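Local atomic coordinates of Non-reducing end alpha-L-arabinofuranosidase BoGH43B (Bacteroides ovatus, PDB entry 5JOZ), a protein that cleaves terminal non-reducing alpha-L-arabinofuranosyl residues from xyloglucan branches, turning S units into X units during periplasmic breakdown of the polysaccharide. Residues P8-M13 with V48-I53; I350-N355 with K396-L401; G145-G150 with I189-G194; V242-G247 with P298-H303. All blocks are in the same frame, centred on the assembly; numbering follows the deposited sequence.

Contact 1: P8-M13 with V48-I53; sequences PIITGM and VHWKLI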
loop_
_atom_site.group_PDB
_atom_site.type_symbol
_atom_site.label_atom_id
_atom_site.label_comp_id
_atom_site.label_asym_id
_atom_site.label_seq_id
_atom_site.Cartn_x
_atom_site.Cartn_y
_atom_site.Cartn_z
ATOM N N PRO A 8 3.566 -2.220 14.236
ATOM C CA PRO A 8 4.174 -1.512 13.093
ATOM C C PRO A 8 3.942 -0.016 13.146
ATOM O O PRO A 8 3.025 0.435 13.819
ATOM C CB PRO A 8 3.444 -2.095 11.873
ATOM C CG PRO A 8 2.514 -3.140 12.394
ATOM C CD PRO A 8 2.331 -2.922 13.860
ATOM N N ILE A 9 4.755 0.738 12.409
ATOM C CA ILE A 9 4.642 2.207 12.383
ATOM C C ILE A 9 3.595 2.721 11.383
ATOM O O ILE A 9 2.994 3.772 11.600
ATOM C CB ILE A 9 6.011 2.903 12.178
ATOM C CG1 ILE A 9 6.768 2.345 10.968
ATOM C CG2 ILE A 9 6.870 2.761 13.432
ATOM C CD1 ILE A 9 7.670 3.358 10.330
ATOM N N ILE A 10 3.357 1.981 10.302
ATOM C CA ILE A 10 2.278 2.309 9.376
ATOM C C ILE A 10 1.542 1.023 9.039
ATOM O O ILE A 10 2.134 0.081 8.511
ATOM C CB ILE A 10 2.778 2.999 8.079
ATOM C CG1 ILE A 10 3.918 3.994 8.378
ATOM C CG2 ILE A 10 1.611 3.706 7.403
ATOM C CD1 ILE A 10 4.506 4.678 7.156
ATOM N N THR A 11 0.245 1.005 9.336
ATOM C CA THR A 11 -0.581 -0.204 9.255
ATOM C C THR A 11 -1.422 -0.209 8.002
ATOM O O THR A 11 -1.481 0.789 7.302
ATOM C CB THR A 11 -1.513 -0.305 10.481
ATOM O OG1 THR A 11 -2.282 0.886 10.590
ATOM C CG2 THR A 11 -0.705 -0.469 11.739
ATOM N N GLY A 12 -2.082 -1.333 7.727
ATOM C CA GLY A 12 -2.830 -1.506 6.475
ATOM C C GLY A 12 -1.849 -1.682 5.328
ATOM O O GLY A 12 -0.630 -1.654 5.536
ATOM N N MET A 13 -2.371 -1.860 4.118
ATOM C CA MET A 13 -1.529 -2.222 2.991
ATOM C C MET A 13 -0.575 -1.085 2.679
ATOM O O MET A 13 -0.983 -0.052 2.161
ATOM C CB MET A 13 -2.354 -2.593 1.765
ATOM C CG MET A 13 -1.514 -3.250 0.671
ATOM S SD MET A 13 -2.038 -2.862 -0.995
ATOM C CE MET A 13 -1.933 -1.075 -1.013
ATOM N N VAL A 48 8.224 7.696 13.768
ATOM C CA VAL A 48 7.216 6.882 14.429
ATOM C C VAL A 48 5.807 7.310 14.034
ATOM O O VAL A 48 4.982 6.465 13.702
ATOM C CB VAL A 48 7.393 6.939 15.961
ATOM C CG1 VAL A 48 6.217 6.286 16.688
ATOM C CG2 VAL A 48 8.696 6.249 16.352
ATOM N N HIS A 49 5.537 8.611 14.098
ATOM C CA HIS A 49 4.237 9.162 13.779
ATOM C C HIS A 49 4.249 9.717 12.354
ATOM O O HIS A 49 5.003 10.633 12.024
ATOM C CB HIS A 49 3.881 10.233 14.794
ATOM C CG HIS A 49 3.803 9.714 16.196
ATOM N ND1 HIS A 49 4.796 9.930 17.128
ATOM C CD2 HIS A 49 2.863 8.961 16.815
ATOM C CE1 HIS A 49 4.465 9.341 18.265
ATOM N NE2 HIS A 49 3.298 8.744 18.100
ATOM N N TRP A 50 3.398 9.141 11.521
ATOM C CA TRP A 50 3.383 9.412 10.094
ATOM C C TRP A 50 2.066 10.044 9.680
ATOM O O TRP A 50 1.011 9.692 10.205
ATOM C CB TRP A 50 3.648 8.114 9.327
ATOM C CG TRP A 50 5.058 7.614 9.559
ATOM C CD1 TRP A 50 5.476 6.779 10.547
ATOM C CD2 TRP A 50 6.222 7.959 8.806
ATOM N NE1 TRP A 50 6.833 6.571 10.453
ATOM C CE2 TRP A 50 7.315 7.290 9.394
ATOM C CE3 TRP A 50 6.447 8.769 7.685
ATOM C CZ2 TRP A 50 8.613 7.401 8.898
ATOM C CZ3 TRP A 50 7.742 8.875 7.181
ATOM C CH2 TRP A 50 8.807 8.197 7.790
ATOM N N LYS A 51 2.153 10.993 8.752
ATOM C CA LYS A 51 1.001 11.681 8.195
ATOM C C LYS A 51 1.077 11.606 6.684
ATOM O O LYS A 51 2.136 11.881 6.099
ATOM C CB LYS A 51 0.999 13.156 8.629
ATOM C CG LYS A 51 -0.156 13.986 8.072
ATOM C CD LYS A 51 -0.266 15.350 8.743
ATOM C CE LYS A 51 -1.715 15.742 9.028
ATOM N NZ LYS A 51 -2.398 16.292 7.831
ATOM N N LEU A 52 -0.058 11.277 6.059
ATOM C CA LEU A 52 -0.151 11.200 4.606
ATOM C C LEU A 52 -0.227 12.625 4.084
ATOM O O LEU A 52 -1.056 13.403 4.559
ATOM C CB LEU A 52 -1.401 10.410 4.217
ATOM C CG LEU A 52 -1.712 10.164 2.745
ATOM C CD1 LEU A 52 -0.591 9.385 2.067
ATOM C CD2 LEU A 52 -3.035 9.428 2.632
ATOM N N ILE A 53 0.650 12.982 3.141
ATOM C CA ILE A 53 0.677 14.348 2.568
ATOM C C ILE A 53 0.422 14.442 1.060
ATOM O O ILE A 53 0.148 15.528 0.545
ATOM C CB ILE A 53 2.002 15.094 2.892
ATOM C CG1 ILE A 53 3.230 14.368 2.321
ATOM C CG2 ILE A 53 2.157 15.294 4.400
ATOM C CD1 ILE A 53 4.412 15.297 2.149
HETATM O O HOH W 1 1.670 6.380 11.764
#
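In the five-bladed beta-propeller expected of a family 43 glycoside hydrolase, Ile-9 and Ile-10 of the lead-in 8-13 meet Trp-50 where the first and last blades adjoin. The lead-in lies along strand 269-277 of the last blade, Ile-9 and Ile-10 together facing Thr-270 as a classic beta bulge, while 48-53 runs into the outermost strand of the first blade. The evidence for face packing is Ile-10 CD1: it stands 4.0 Å from the centroid of the five-membered ring of Trp-50 and 17° off the ring normal, a CH-pi contact. Ile-10 CG1 follows, 3.9 Å from Trp-50 CD1. Ile-9 comes obliquely, and its CG1, lodged between backbone N and carbonyl carbon (chi1 52°), carries Ile-9 CD1 to 3.3 Å from Trp-50 NE1, a tight approach. That NE1 is also weakly hydrogen-bonded to Leu-47 O. A leucine at Trp-50 would probably strip Ile-10 CD1 of its aromatic face and leave Leu-47 O without its indole donor. Polar linkage is indirect: one water donates to Ile-9 O at 2.9 Å and accepts from Trp-50 N at 3.3 Å.

Contact 2: I350-N355 with K396-L401; sequences INFTTN and KNHYDL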
loop_
_atom_site.group_PDB
_atom_site.type_symbol
_atom_site.label_atom_id
_atom_site.label_comp_id
_atom_site.label_asym_id
_atom_site.label_seq_id
_atom_site.Cartn_x
_atom_site.Cartn_y
_atom_site.Cartn_z
ATOM N N ILE A 350 -19.593 -0.925 -15.501
ATOM C CA ILE A 350 -18.355 -1.530 -15.010
ATOM C C ILE A 350 -18.588 -2.114 -13.614
ATOM O O ILE A 350 -19.143 -1.433 -12.746
ATOM C CB ILE A 350 -17.192 -0.500 -14.915
ATOM C CG1 ILE A 350 -17.001 0.325 -16.212
ATOM C CG2 ILE A 350 -15.890 -1.201 -14.534
ATOM C CD1 ILE A 350 -17.005 -0.494 -17.483
ATOM N N ASN A 351 -18.211 -3.378 -13.429
ATOM C CA ASN A 351 -18.018 -3.978 -12.092
ATOM C C ASN A 351 -16.545 -4.438 -11.956
ATOM O O ASN A 351 -15.684 -3.938 -12.687
ATOM C CB ASN A 351 -19.061 -5.082 -11.797
ATOM C CG ASN A 351 -19.004 -6.265 -12.768
ATOM O OD1 ASN A 351 -17.974 -6.578 -13.371
ATOM N ND2 ASN A 351 -20.141 -6.943 -12.908
ATOM N N PHE A 352 -16.243 -5.355 -11.035
ATOM C CA PHE A 352 -14.854 -5.805 -10.826
ATOM C C PHE A 352 -14.337 -6.773 -11.905
ATOM O O PHE A 352 -13.125 -6.932 -12.062
ATOM C CB PHE A 352 -14.693 -6.460 -9.446
ATOM C CG PHE A 352 -15.092 -5.574 -8.294
ATOM C CD1 PHE A 352 -14.362 -4.429 -7.994
ATOM C CD2 PHE A 352 -16.193 -5.888 -7.504
ATOM C CE1 PHE A 352 -14.726 -3.608 -6.934
ATOM C CE2 PHE A 352 -16.565 -5.070 -6.440
ATOM C CZ PHE A 352 -15.831 -3.930 -6.153
ATOM N N THR A 353 -15.257 -7.400 -12.637
ATOM C CA THR A 353 -14.949 -8.454 -13.614
ATOM C C THR A 353 -14.130 -8.005 -14.834
ATOM O O THR A 353 -13.641 -8.855 -15.577
ATOM C CB THR A 353 -16.254 -9.114 -14.126
ATOM O OG1 THR A 353 -17.164 -9.289 -13.034
ATOM C CG2 THR A 353 -15.990 -10.477 -14.783
ATOM N N THR A 354 -13.999 -6.696 -15.062
ATOM C CA THR A 354 -13.049 -6.174 -16.056
ATOM C C THR A 354 -11.848 -5.526 -15.384
ATOM O O THR A 354 -11.851 -5.270 -14.185
ATOM C CB THR A 354 -13.696 -5.128 -16.990
ATOM O OG1 THR A 354 -14.176 -4.013 -16.220
ATOM C CG2 THR A 354 -14.841 -5.756 -17.786
ATOM N N ASN A 355 -10.833 -5.249 -16.192
ATOM C CA ASN A 355 -9.659 -4.500 -15.763
ATOM C C ASN A 355 -9.723 -3.039 -16.260
ATOM O O ASN A 355 -8.918 -2.606 -17.082
ATOM C CB ASN A 355 -8.375 -5.197 -16.259
ATOM C CG ASN A 355 -8.108 -6.530 -15.571
ATOM O OD1 ASN A 355 -8.877 -6.983 -14.720
ATOM N ND2 ASN A 355 -6.998 -7.161 -15.936
ATOM N N LYS A 396 -11.703 -10.945 -7.781
ATOM C CA LYS A 396 -12.370 -12.238 -7.627
ATOM C C LYS A 396 -12.761 -12.548 -6.182
ATOM O O LYS A 396 -13.402 -13.563 -5.942
ATOM C CB LYS A 396 -11.446 -13.367 -8.153
ATOM C CG LYS A 396 -11.107 -13.252 -9.640
ATOM C CD LYS A 396 -10.056 -14.251 -10.095
ATOM C CE LYS A 396 -9.753 -14.049 -11.578
ATOM N NZ LYS A 396 -8.606 -14.866 -12.076
ATOM N N ASN A 397 -12.361 -11.712 -5.220
ATOM C CA ASN A 397 -12.575 -12.006 -3.802
ATOM C C ASN A 397 -12.953 -10.741 -3.034
ATOM O O ASN A 397 -12.124 -9.859 -2.803
ATOM C CB ASN A 397 -11.329 -12.663 -3.211
ATOM C CG ASN A 397 -11.117 -14.090 -3.726
ATOM O OD1 ASN A 397 -11.641 -15.063 -3.168
ATOM N ND2 ASN A 397 -10.335 -14.219 -4.787
ATOM N N HIS A 398 -14.221 -10.661 -2.655
ATOM C CA HIS A 398 -14.772 -9.459 -2.042
ATOM C C HIS A 398 -16.147 -9.722 -1.465
ATOM O O HIS A 398 -16.919 -10.499 -2.039
ATOM C CB HIS A 398 -14.888 -8.326 -3.077
ATOM C CG HIS A 398 -15.680 -8.694 -4.298
ATOM N ND1 HIS A 398 -17.033 -8.456 -4.406
ATOM C CD2 HIS A 398 -15.310 -9.283 -5.461
ATOM C CE1 HIS A 398 -17.467 -8.878 -5.580
ATOM N NE2 HIS A 398 -16.439 -9.377 -6.244
ATOM N N TYR A 399 -16.456 -9.054 -0.355
ATOM C CA TYR A 399 -17.770 -9.155 0.293
ATOM C C TYR A 399 -18.525 -7.866 0.060
ATOM O O TYR A 399 -18.013 -6.800 0.372
ATOM C CB TYR A 399 -17.618 -9.377 1.791
ATOM C CG TYR A 399 -16.764 -10.574 2.182
ATOM C CD1 TYR A 399 -16.939 -11.819 1.570
ATOM C CD2 TYR A 399 -15.799 -10.466 3.188
ATOM C CE1 TYR A 399 -16.178 -12.912 1.937
ATOM C CE2 TYR A 399 -15.029 -11.561 3.567
ATOM C CZ TYR A 399 -15.224 -12.782 2.946
ATOM O OH TYR A 399 -14.476 -13.871 3.325
ATOM N N ASP A 400 -19.750 -7.965 -0.452
ATOM C CA ASP A 400 -20.520 -6.807 -0.891
ATOM C C ASP A 400 -21.744 -6.565 -0.016
ATOM O O ASP A 400 -22.688 -7.351 -0.044
ATOM C CB ASP A 400 -20.989 -7.029 -2.334
ATOM C CG ASP A 400 -19.853 -7.092 -3.333
ATOM O OD1 ASP A 400 -18.695 -6.752 -2.993
ATOM O OD2 ASP A 400 -20.124 -7.488 -4.488
ATOM N N LEU A 401 -21.745 -5.465 0.728
ATOM C CA LEU A 401 -22.907 -5.083 1.525
ATOM C C LEU A 401 -23.664 -3.995 0.758
ATOM O O LEU A 401 -23.365 -2.803 0.900
ATOM C CB LEU A 401 -22.488 -4.622 2.919
ATOM C CG LEU A 401 -23.598 -4.071 3.816
ATOM C CD1 LEU A 401 -24.684 -5.106 4.033
ATOM C CD2 LEU A 401 -23.021 -3.591 5.134
#
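Aromatic packing joins Phe-352 to His-398 in the C-terminal concanavalin A-like domain, where the loop 350-355 lies against strand 397-406. The pair is edge-to-face: the rim of Phe-352 points at the imidazole face, with centroids 4.7 Å apart and planes at 53°, so it is tilted well away from a strict T. Phe-352 CD2 leads, 3.7 Å from His-398 NE2, offset toward the rim of the imidazole. The phenyl ring also stacks with Tyr-484 and touches Val-390, which places it among buried groups of the sheet.

Hydrogen bonds within each segment hold the imidazole of His-398 and shape the loop that carries Phe-352. His-398 ND1 donates to Asp-400 OD1 at 2.8 Å, on the syn side but tilted 34° out of the carboxylate plane, while the oxygen lies close to the imidazole plane. In the loop, Asn-351 OD1 accepts from Thr-353 N at 2.9 Å, an Asx turn, and from Thr-353 OG1 at 2.8 Å; both donors lie on one face of the amide plane.

Charge completes the account, since Asp-400 OD2 makes a salt bridge to Arg-415. The bond at ND1 limits imidazole rotation and so holds a face toward Phe-352; the carboxylate would probably ease protonation of His-398, although Arg-415 shares its charge.

Contact 3: G145-G150 with I189-G194; sequences GSFLLG and IMSAEG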
loop_
_atom_site.group_PDB
_atom_site.type_symbol
_atom_site.label_atom_id
_atom_site.label_comp_id
_atom_site.label_asym_id
_atom_site.label_seq_id
_atom_site.Cartn_x
_atom_site.Cartn_y
_atom_site.Cartn_z
ATOM N N GLY A 145 19.002 -13.500 -10.832
ATOM C CA GLY A 145 19.822 -13.643 -9.625
ATOM C C GLY A 145 20.917 -12.604 -9.400
ATOM O O GLY A 145 21.558 -12.627 -8.350
ATOM N N SER A 146 21.124 -11.688 -10.350
ATOM C CA SER A 146 22.233 -10.726 -10.300
ATOM C C SER A 146 21.762 -9.296 -10.071
ATOM O O SER A 146 20.590 -8.993 -10.297
ATOM C CB SER A 146 23.033 -10.812 -11.593
ATOM O OG SER A 146 23.575 -12.118 -11.750
ATOM N N PHE A 147 22.674 -8.425 -9.617
ATOM C CA PHE A 147 22.371 -6.992 -9.434
ATOM C C PHE A 147 23.154 -6.144 -10.435
ATOM O O PHE A 147 24.343 -6.375 -10.626
ATOM C CB PHE A 147 22.696 -6.528 -8.017
ATOM C CG PHE A 147 21.898 -7.220 -6.960
ATOM C CD1 PHE A 147 20.505 -7.188 -6.993
ATOM C CD2 PHE A 147 22.527 -7.899 -5.925
ATOM C CE1 PHE A 147 19.751 -7.837 -6.023
ATOM C CE2 PHE A 147 21.779 -8.549 -4.945
ATOM C CZ PHE A 147 20.390 -8.517 -4.997
ATOM N N LEU A 148 22.479 -5.169 -11.048
ATOM C CA LEU A 148 23.049 -4.343 -12.119
ATOM C C LEU A 148 23.192 -2.920 -11.646
ATOM O O LEU A 148 22.236 -2.344 -11.141
ATOM C CB LEU A 148 22.141 -4.354 -13.343
ATOM C CG LEU A 148 21.783 -5.726 -13.901
ATOM C CD1 LEU A 148 20.806 -5.574 -15.058
ATOM C CD2 LEU A 148 23.021 -6.503 -14.321
ATOM N N LEU A 149 24.380 -2.354 -11.804
ATOM C CA LEU A 149 24.631 -0.963 -11.456
ATOM C C LEU A 149 24.890 -0.154 -12.730
ATOM O O LEU A 149 25.476 -0.665 -13.684
ATOM C CB LEU A 149 25.835 -0.860 -10.523
ATOM C CG LEU A 149 26.035 0.491 -9.829
ATOM C CD1 LEU A 149 24.916 0.803 -8.830
ATOM C CD2 LEU A 149 27.389 0.497 -9.133
ATOM N N GLY A 150 24.455 1.104 -12.717
ATOM C CA GLY A 150 24.660 2.057 -13.812
ATOM C C GLY A 150 24.618 3.483 -13.270
ATOM O O GLY A 150 24.345 3.696 -12.082
ATOM N N ILE A 189 25.609 -2.927 -0.896
ATOM C CA ILE A 189 24.385 -3.366 -1.542
ATOM C C ILE A 189 23.635 -4.187 -0.501
ATOM O O ILE A 189 24.086 -5.263 -0.112
ATOM C CB ILE A 189 24.659 -4.217 -2.803
ATOM C CG1 ILE A 189 25.237 -3.328 -3.907
ATOM C CG2 ILE A 189 23.375 -4.896 -3.296
ATOM C CD1 ILE A 189 25.744 -4.085 -5.119
ATOM N N MET A 190 22.501 -3.655 -0.046
ATOM C CA MET A 190 21.632 -4.329 0.909
ATOM C C MET A 190 20.424 -4.787 0.110
ATOM O O MET A 190 19.899 -4.040 -0.709
ATOM C CB MET A 190 21.224 -3.358 2.017
ATOM C CG MET A 190 20.505 -4.000 3.206
ATOM S SD MET A 190 19.936 -2.803 4.441
ATOM C CE MET A 190 18.641 -1.963 3.530
ATOM N N SER A 191 19.977 -6.011 0.340
ATOM C CA SER A 191 18.925 -6.589 -0.494
ATOM C C SER A 191 18.092 -7.603 0.280
ATOM O O SER A 191 18.419 -7.970 1.405
ATOM C CB SER A 191 19.568 -7.245 -1.719
ATOM O OG SER A 191 20.480 -8.251 -1.314
ATOM N N ALA A 192 17.016 -8.041 -0.355
ATOM C CA ALA A 192 16.078 -8.995 0.209
ATOM C C ALA A 192 16.182 -10.333 -0.525
ATOM O O ALA A 192 16.454 -10.354 -1.723
ATOM C CB ALA A 192 14.663 -8.440 0.105
ATOM N N GLU A 193 15.973 -11.432 0.209
ATOM C CA GLU A 193 15.996 -12.809 -0.322
ATOM C C GLU A 193 15.071 -13.692 0.493
ATOM O O GLU A 193 14.683 -13.314 1.589
ATOM C CB GLU A 193 17.394 -13.436 -0.202
ATOM C CG GLU A 193 18.498 -12.622 -0.804
ATOM C CD GLU A 193 19.838 -13.316 -0.836
ATOM O OE1 GLU A 193 20.068 -14.292 -0.084
ATOM O OE2 GLU A 193 20.679 -12.848 -1.637
ATOM N N GLY A 194 14.772 -14.885 -0.022
ATOM C CA GLY A 194 13.930 -15.865 0.680
ATOM C C GLY A 194 12.518 -15.984 0.127
ATOM O O GLY A 194 11.956 -17.079 0.127
#
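Phe-147 and Ile-189 have the closest CA atoms of the two segments, yet these are 8.9 Å apart, too far for main-chain pairing between 145-150 and 189-194. Both segments are extended and run in roughly opposite directions, each belonging to a separate antiparallel sheet: strand 146-152 is bonded to 135-141 and 159-168, strand 186-193 to 176-183 and 201-207. Between these two segments the contact is made by side chains.

Phe-147 does most of this work. With CG anti to its carbonyl carbon (chi1 -62°), its ring reaches across toward the second strand, and the far end does the closest touching: Phe-147 CZ is 3.6 Å from Ser-191 CB and 3.7 Å from Ser-191 OG. The serine comes at the ring obliquely. Nearer the ring's root, Phe-147 CD2 meets the branch methyl CG2 of Ile-189 at 4.1 Å, the two side chains running alongside one another, pointing opposite ways. Pro-175 and Pro-178 pack on the same phenyl ring, whereas Val-166 and Phe-180 adjoin Ile-189. A valine at Phe-147 would probably take the phenyl tip away from Ser-191 CB and open a gap beside the two prolines.

Further along the second strand, both carboxylate oxygens of Glu-193 are held by backbone amides, OE2 by Leu-170 N and OE1 by Gly-172 N. Packing of one four-stranded antiparallel sheet on the next fits the five-bladed beta-propeller of family 43, here blades three and four; Phe-147 lies about 7 Å, side chain to side chain, from Glu-176, the inferred proton donor, and so probably belongs to the shell behind the active site.

Contact 4: V242-G247 with P298-H303; sequences VQLKDG and PNLPSH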
loop_
_atom_site.group_PDB
_atom_site.type_symbol
_atom_site.label_atom_id
_atom_site.label_comp_id
_atom_site.label_asym_id
_atom_site.label_seq_id
_atom_site.Cartn_x
_atom_site.Cartn_y
_atom_site.Cartn_z
ATOM N N VAL A 242 18.188 4.638 6.935
ATOM C CA VAL A 242 18.210 6.103 7.081
ATOM C C VAL A 242 19.107 6.459 8.254
ATOM O O VAL A 242 19.086 5.778 9.282
ATOM C CB VAL A 242 16.797 6.695 7.327
ATOM C CG1 VAL A 242 16.098 6.044 8.524
ATOM C CG2 VAL A 242 16.859 8.203 7.508
ATOM N N GLN A 243 19.888 7.519 8.110
ATOM C CA GLN A 243 20.770 7.958 9.183
ATOM C C GLN A 243 20.266 9.286 9.746
ATOM O O GLN A 243 19.884 10.178 8.993
ATOM C CB GLN A 243 22.214 8.100 8.685
ATOM C CG GLN A 243 23.212 8.254 9.826
ATOM C CD GLN A 243 24.642 8.580 9.385
ATOM O OE1 GLN A 243 24.867 9.198 8.353
ATOM N NE2 GLN A 243 25.615 8.177 10.200
ATOM N N LEU A 244 20.300 9.407 11.071
ATOM C CA LEU A 244 19.902 10.630 11.774
ATOM C C LEU A 244 21.087 11.581 11.958
ATOM O O LEU A 244 22.241 11.186 11.822
ATOM C CB LEU A 244 19.341 10.282 13.153
ATOM C CG LEU A 244 18.285 9.192 13.218
ATOM C CD1 LEU A 244 17.800 8.975 14.646
ATOM C CD2 LEU A 244 17.128 9.550 12.325
ATOM N N LYS A 245 20.780 12.819 12.323
ATOM C CA LYS A 245 21.787 13.847 12.626
ATOM C C LYS A 245 22.727 13.501 13.790
ATOM O O LYS A 245 23.857 13.966 13.808
ATOM C CB LYS A 245 21.115 15.183 12.918
ATOM C CG LYS A 245 20.401 15.776 11.717
ATOM C CD LYS A 245 19.762 17.113 12.064
ATOM C CE LYS A 245 19.532 17.952 10.818
ATOM N NZ LYS A 245 19.126 19.342 11.162
ATOM N N ASP A 246 22.268 12.690 14.743
ATOM C CA ASP A 246 23.148 12.164 15.799
ATOM C C ASP A 246 24.034 10.997 15.331
ATOM O O ASP A 246 24.706 10.379 16.148
ATOM C CB ASP A 246 22.340 11.755 17.055
ATOM C CG ASP A 246 21.725 10.347 16.960
ATOM O OD1 ASP A 246 21.423 9.878 15.842
ATOM O OD2 ASP A 246 21.542 9.706 18.020
ATOM N N GLY A 247 24.004 10.666 14.044
ATOM C CA GLY A 247 24.832 9.584 13.513
ATOM C C GLY A 247 24.267 8.164 13.580
ATOM O O GLY A 247 24.796 7.279 12.912
ATOM N N PRO A 298 13.511 6.552 18.817
ATOM C CA PRO A 298 14.655 7.195 18.153
ATOM C C PRO A 298 15.151 8.442 18.882
ATOM O O PRO A 298 14.397 9.044 19.635
ATOM C CB PRO A 298 14.083 7.580 16.791
ATOM C CG PRO A 298 13.075 6.536 16.516
ATOM C CD PRO A 298 12.439 6.252 17.852
ATOM N N ASN A 299 16.398 8.833 18.648
ATOM C CA ASN A 299 16.917 10.059 19.236
ATOM C C ASN A 299 16.447 11.283 18.440
ATOM O O ASN A 299 17.215 11.937 17.756
ATOM C CB ASN A 299 18.439 10.007 19.345
ATOM C CG ASN A 299 18.983 11.053 20.310
ATOM O OD1 ASN A 299 18.227 11.711 21.033
ATOM N ND2 ASN A 299 20.293 11.217 20.317
ATOM N N LEU A 300 15.157 11.575 18.567
ATOM C CA LEU A 300 14.468 12.622 17.830
ATOM C C LEU A 300 13.345 13.100 18.741
ATOM O O LEU A 300 12.810 12.290 19.512
ATOM C CB LEU A 300 13.838 12.067 16.543
ATOM C CG LEU A 300 14.740 11.577 15.412
ATOM C CD1 LEU A 300 13.953 10.751 14.403
ATOM C CD2 LEU A 300 15.423 12.753 14.731
ATOM N N PRO A 301 12.967 14.392 18.657
ATOM C CA PRO A 301 11.823 14.805 19.472
ATOM C C PRO A 301 10.493 14.225 18.958
ATOM O O PRO A 301 10.210 14.254 17.763
ATOM C CB PRO A 301 11.843 16.342 19.392
ATOM C CG PRO A 301 13.135 16.710 18.731
ATOM C CD PRO A 301 13.560 15.525 17.921
ATOM N N SER A 302 9.709 13.680 19.882
ATOM C CA SER A 302 8.384 13.171 19.589
ATOM C C SER A 302 7.535 14.273 18.945
ATOM O O SER A 302 7.549 15.413 19.411
ATOM C CB SER A 302 7.734 12.672 20.885
ATOM O OG SER A 302 6.423 12.207 20.662
ATOM N N HIS A 303 6.825 13.926 17.868
ATOM C CA HIS A 303 5.973 14.865 17.138
ATOM C C HIS A 303 4.712 14.133 16.637
ATOM O O HIS A 303 4.662 13.622 15.512
ATOM C CB HIS A 303 6.767 15.512 15.992
ATOM C CG HIS A 303 6.091 16.703 15.390
ATOM N ND1 HIS A 303 5.066 16.598 14.472
ATOM C CD2 HIS A 303 6.277 18.028 15.595
ATOM C CE1 HIS A 303 4.657 17.808 14.135
ATOM N NE2 HIS A 303 5.371 18.692 14.805
#
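Asp-246 turns its CG in between backbone N and carbonyl carbon (chi1 83°), while Asn-299 extends its CG opposite the main-chain nitrogen (chi1 -163°); together these rotations bring the carboxylate to the amide. Asn-299 ND2 donates to Asp-246 OD2 at 3.0 Å in a fairly straight bond, N-H...O 160°. The acceptor lies nearly in the amide plane of Asn-299, but the donor approaches from above the carboxylate plane, the two flat groups being strongly twisted against each other. Asp-246 OD2 also lies 3.4 Å from Asn-299 CB. The other carboxylate oxygen, OD1, is bonded to Ser-248 OG, which should restrain the acid's rotation.

Asp-246 belongs to the type I beta turn Leu-244 to Gly-247, closing the hairpin between strands 234-243 and 249-256 in the fifth propeller blade. Gly-247 N to Leu-244 O, 2.9 Å, is the turn's own bond, and Gln-243 NE2 reaches over to Gly-247 O at 3.0 Å. Opposite, Asn-299 centres an inverse gamma turn in the loop after strand 294-296.

Beneath the polar pair the contact is apolar. Leu-244 and Leu-300 cross obliquely: Leu-244 CD2 is 4.0 Å from Leu-300 CD1, and Leu-244 CD1 is 4.1 Å from Leu-300 CG. Leu-47 and Phe-26 of the first blade touch both leucines, and Trp-250 packs against Leu-244 and Pro-298.

Overall arrangement
From the N terminus, contact 1 closes first, bringing the last strand of blade one back against 8-13. Contact 3 then joins blades three and four, contact 4 ties the blade-five hairpin to the segment 298-303 that leads toward the C-terminal domain, and contact 2 closes a loop within that domain. The four follow in series; none nests in or crosses another. Contacts 1 and 4 nevertheless touch in space: His-49 CB is 3.6 Å from His-303 O, and Val-48 packs on Pro-298, linking blade one with the exit segment. Contacts 2 and 4 lie on opposite sides of the chain's centre, their own centres about 44 Å apart.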